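Local coordinates for divalent-cation tolerance protein CutA (Thermotoga maritima, PDB 1VHF), which is probably involved in resistance toward heavy metals, as a homotrimeric, copper-binding member of the CutA family, at residues P11-A16 / K51-I56. Residues are numbered along the deposited sequence; the frame is centred on the assembly and turned at random.
Sequences PNEEKA and KEWAAI
One face of the Trp53 indole is covered by Glu13, whose chain runs along the ring from the pyrrole side to the far end of the benzene side. Backbone N of Glu13 sits over this face, 3.4 Å from Trp53 CD1; Glu13 CB follows at 3.4 Å from Trp53 CE2, above the plane but toward the rim. Next comes Glu13 CG, 3.5 Å from the centroid of the Trp53 six-membered ring and only 9° off its normal, a CH-pi contact over the face. The carboxylate ends the run, with Glu13 CD 3.5 Å from Trp53 CH2 and its plane tilted just 13° from the indole, so the two flat groups stack. This fit follows from an extended glutamate chain: with CG anti to the backbone N (chi1 -172°), Glu13 points the same way as Trp53 and lies alongside it. Asn12 C approaches the indole obliquely near CD1, and Ala16 CB meets Trp53 CB at 4.0 Å, nearer the sheet. The Trp53 side chain also touches Glu36 of strand 31-43. In the ferredoxin-like fold of the GlnB-like clan, this is where Pro11 and Asn12 link strand 3-10 to helix 13-25, whose first turn packs over strand 46-60, the neighbour of strand 3-10 in the antiparallel sheet. Asn12 is the N-cap: its OD1 accepts a somewhat bent hydrogen bond from Lys15 N, 2.8 Å away and almost on the extension of the Asn12 CG-OD1 bond, and so ties up an amide of the first turn. One residue before Trp53, Glu52 lies beside Pro11, their CA atoms 4.8 Å apart. The buried Glu52 carboxylate is hydrogen-bonded through OE2 to Tyr77 OH and Thr9 OG1, and through OE1 to Ser39 OG.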
ATOM      1  N   PRO A  11       6.807   4.689  -8.440  1.00  9.86           N
ATOM      2  CA  PRO A  11       7.850   5.494  -9.051  1.00 11.06           C
ATOM      3  C   PRO A  11       7.856   6.943  -8.697  1.00 12.07           C
ATOM      4  O   PRO A  11       8.922   7.580  -8.899  1.00 13.24           O
ATOM      5  CB  PRO A  11       7.587   5.334 -10.557  1.00 12.57           C
ATOM      6  CG  PRO A  11       6.142   4.989 -10.650  1.00 12.90           C
ATOM      7  CD  PRO A  11       5.848   4.162  -9.415  1.00 12.55           C
ATOM      8  N   ASN A  12       6.761   7.522  -8.258  1.00 11.46           N
ATOM      9  CA  ASN A  12       6.697   8.928  -7.930  1.00 11.95           C
ATOM     10  C   ASN A  12       5.574   9.233  -6.969  1.00 12.42           C
ATOM     11  O   ASN A  12       4.761   8.336  -6.680  1.00 10.92           O
ATOM     12  CB  ASN A  12       6.654   9.757  -9.215  1.00 11.79           C
ATOM     13  CG  ASN A  12       5.500   9.325 -10.115  1.00 16.79           C
ATOM     14  OD1 ASN A  12       4.343   9.377  -9.688  1.00 16.59           O
ATOM     15  ND2 ASN A  12       5.798   8.869 -11.311  1.00 17.78           N
ATOM     16  N   GLU A  13       5.505  10.453  -6.472  1.00 11.29           N
ATOM     17  CA  GLU A  13       4.509  10.856  -5.496  1.00 11.40           C
ATOM     18  C   GLU A  13       3.116  10.851  -6.109  1.00 13.47           C
ATOM     19  O   GLU A  13       2.169  10.338  -5.509  1.00 11.44           O
ATOM     20  CB  GLU A  13       4.816  12.238  -4.890  1.00 13.15           C
ATOM     21  CG  GLU A  13       3.908  12.634  -3.729  1.00 15.48           C
ATOM     22  CD  GLU A  13       4.108  14.022  -3.163  1.00 17.93           C
ATOM     23  OE1 GLU A  13       5.083  14.677  -3.561  1.00 20.73           O
ATOM     24  OE2 GLU A  13       3.316  14.461  -2.287  1.00 19.39           O
ATOM     25  N   GLU A  14       3.028  11.335  -7.343  1.00 13.07           N
ATOM     26  CA  GLU A  14       1.713  11.418  -7.995  1.00 13.57           C
ATOM     27  C   GLU A  14       1.082  10.048  -8.160  1.00 11.95           C
ATOM     28  O   GLU A  14      -0.111   9.904  -7.868  1.00 13.68           O
ATOM     29  CB  GLU A  14       1.929  12.081  -9.374  1.00 17.11           C
ATOM     30  CG  GLU A  14       2.280  13.558  -9.255  1.00 21.82           C
ATOM     31  CD  GLU A  14       3.645  13.919  -8.731  1.00 27.25           C
ATOM     32  OE1 GLU A  14       4.627  13.150  -8.793  1.00 24.60           O
ATOM     33  OE2 GLU A  14       3.762  15.075  -8.209  1.00 29.15           O
ATOM     34  N   LYS A  15       1.856   9.041  -8.517  1.00 11.58           N
ATOM     35  CA  LYS A  15       1.295   7.694  -8.689  1.00 11.51           C
ATOM     36  C   LYS A  15       0.885   7.090  -7.343  1.00 11.43           C
ATOM     37  O   LYS A  15      -0.166   6.465  -7.255  1.00 10.21           O
ATOM     38  CB  LYS A  15       2.237   6.765  -9.412  1.00 14.02           C
ATOM     39  CG  LYS A  15       1.659   5.401  -9.749  1.00 20.92           C
ATOM     40  CD  LYS A  15       0.315   5.545 -10.483  1.00 21.13           C
ATOM     41  CE  LYS A  15       0.545   6.015 -11.914  1.00 20.20           C
ATOM     42  NZ  LYS A  15      -0.688   5.711 -12.750  1.00 21.87           N
ATOM     43  N   ALA A  16       1.688   7.326  -6.305  1.00 11.11           N
ATOM     44  CA  ALA A  16       1.287   6.784  -5.004  1.00  9.62           C
ATOM     45  C   ALA A  16      -0.023   7.399  -4.542  1.00  9.16           C
ATOM     46  O   ALA A  16      -0.923   6.693  -4.013  1.00  9.10           O
ATOM     47  CB  ALA A  16       2.397   7.036  -3.982  1.00  8.87           C
ATOM     48  N   LYS A  51      14.871   6.481  -6.666  1.00 11.85           N
ATOM     49  CA  LYS A  51      14.071   7.377  -5.791  1.00 11.30           C
ATOM     50  C   LYS A  51      12.631   6.946  -6.054  1.00 10.40           C
ATOM     51  O   LYS A  51      12.206   6.832  -7.209  1.00 12.16           O
ATOM     52  CB  LYS A  51      14.242   8.833  -6.196  1.00 15.22           C
ATOM     53  CG  LYS A  51      15.571   9.472  -5.810  1.00 25.67           C
ATOM     54  CD  LYS A  51      15.533  10.925  -6.292  1.00 31.04           C
ATOM     55  CE  LYS A  51      16.790  11.702  -6.034  1.00 35.91           C
ATOM     56  NZ  LYS A  51      18.013  11.103  -6.630  1.00 39.01           N
ATOM     57  N   GLU A  52      11.926   6.603  -4.997  1.00  8.83           N
ATOM     58  CA  GLU A  52      10.536   6.129  -5.103  1.00  8.61           C
ATOM     59  C   GLU A  52       9.715   6.672  -3.944  1.00  8.16           C
ATOM     60  O   GLU A  52      10.178   7.470  -3.138  1.00  8.54           O
ATOM     61  CB  GLU A  52      10.510   4.591  -5.007  1.00  9.98           C
ATOM     62  CG  GLU A  52      11.157   3.840  -6.169  1.00  9.26           C
ATOM     63  CD  GLU A  52      11.058   2.348  -5.894  1.00 12.07           C
ATOM     64  OE1 GLU A  52      11.865   1.765  -5.160  1.00 12.16           O
ATOM     65  OE2 GLU A  52       9.967   1.807  -6.221  1.00 14.41           O
ATOM     66  N   TRP A  53       8.398   6.360  -3.991  1.00  8.30           N
ATOM     67  CA  TRP A  53       7.507   6.677  -2.875  1.00  8.85           C
ATOM     68  C   TRP A  53       6.959   5.357  -2.338  1.00  8.91           C
ATOM     69  O   TRP A  53       6.512   4.516  -3.111  1.00 11.46           O
ATOM     70  CB  TRP A  53       6.323   7.594  -3.255  1.00  9.30           C
ATOM     71  CG  TRP A  53       6.774   9.041  -3.190  1.00  8.28           C
ATOM     72  CD1 TRP A  53       7.680   9.655  -4.005  1.00 10.74           C
ATOM     73  CD2 TRP A  53       6.384  10.016  -2.239  1.00 10.54           C
ATOM     74  NE1 TRP A  53       7.882  10.951  -3.612  1.00 10.78           N
ATOM     75  CE2 TRP A  53       7.069  11.214  -2.535  1.00 12.00           C
ATOM     76  CE3 TRP A  53       5.469  10.000  -1.179  1.00 12.94           C
ATOM     77  CZ2 TRP A  53       6.921  12.370  -1.766  1.00 15.05           C
ATOM     78  CZ3 TRP A  53       5.297  11.144  -0.426  1.00 13.98           C
ATOM     79  CH2 TRP A  53       6.025  12.319  -0.737  1.00 15.15           C
ATOM     80  N   ALA A  54       7.019   5.186  -1.032  1.00  6.41           N
ATOM     81  CA  ALA A  54       6.463   4.009  -0.398  1.00  6.20           C
ATOM     82  C   ALA A  54       5.077   4.413   0.139  1.00  7.96           C
ATOM     83  O   ALA A  54       4.861   5.604   0.404  1.00  7.94           O
ATOM     84  CB  ALA A  54       7.339   3.610   0.777  1.00  7.76           C
ATOM     85  N   ALA A  55       4.241   3.406   0.319  1.00  6.62           N
ATOM     86  CA  ALA A  55       2.962   3.682   0.949  1.00  7.39           C
ATOM     87  C   ALA A  55       2.529   2.455   1.729  1.00  8.33           C
ATOM     88  O   ALA A  55       2.811   1.310   1.412  1.00  8.41           O
ATOM     89  CB  ALA A  55       1.898   4.005  -0.092  1.00  9.47           C
ATOM     90  N   ILE A  56       1.832   2.780   2.822  1.00  8.30           N
ATOM     91  CA  ILE A  56       1.208   1.768   3.674  1.00  8.97           C
ATOM     92  C   ILE A  56      -0.310   2.018   3.522  1.00  8.42           C
ATOM     93  O   ILE A  56      -0.777   3.142   3.735  1.00  9.63           O
ATOM     94  CB  ILE A  56       1.596   1.702   5.126  1.00 13.80           C
ATOM     95  CG1 ILE A  56       1.528   2.983   5.924  1.00 17.02           C
ATOM     96  CG2 ILE A  56       3.013   1.061   5.260  1.00 14.89           C
ATOM     97  CD1 ILE A  56       1.313   2.774   7.422  1.00 20.96           C
TER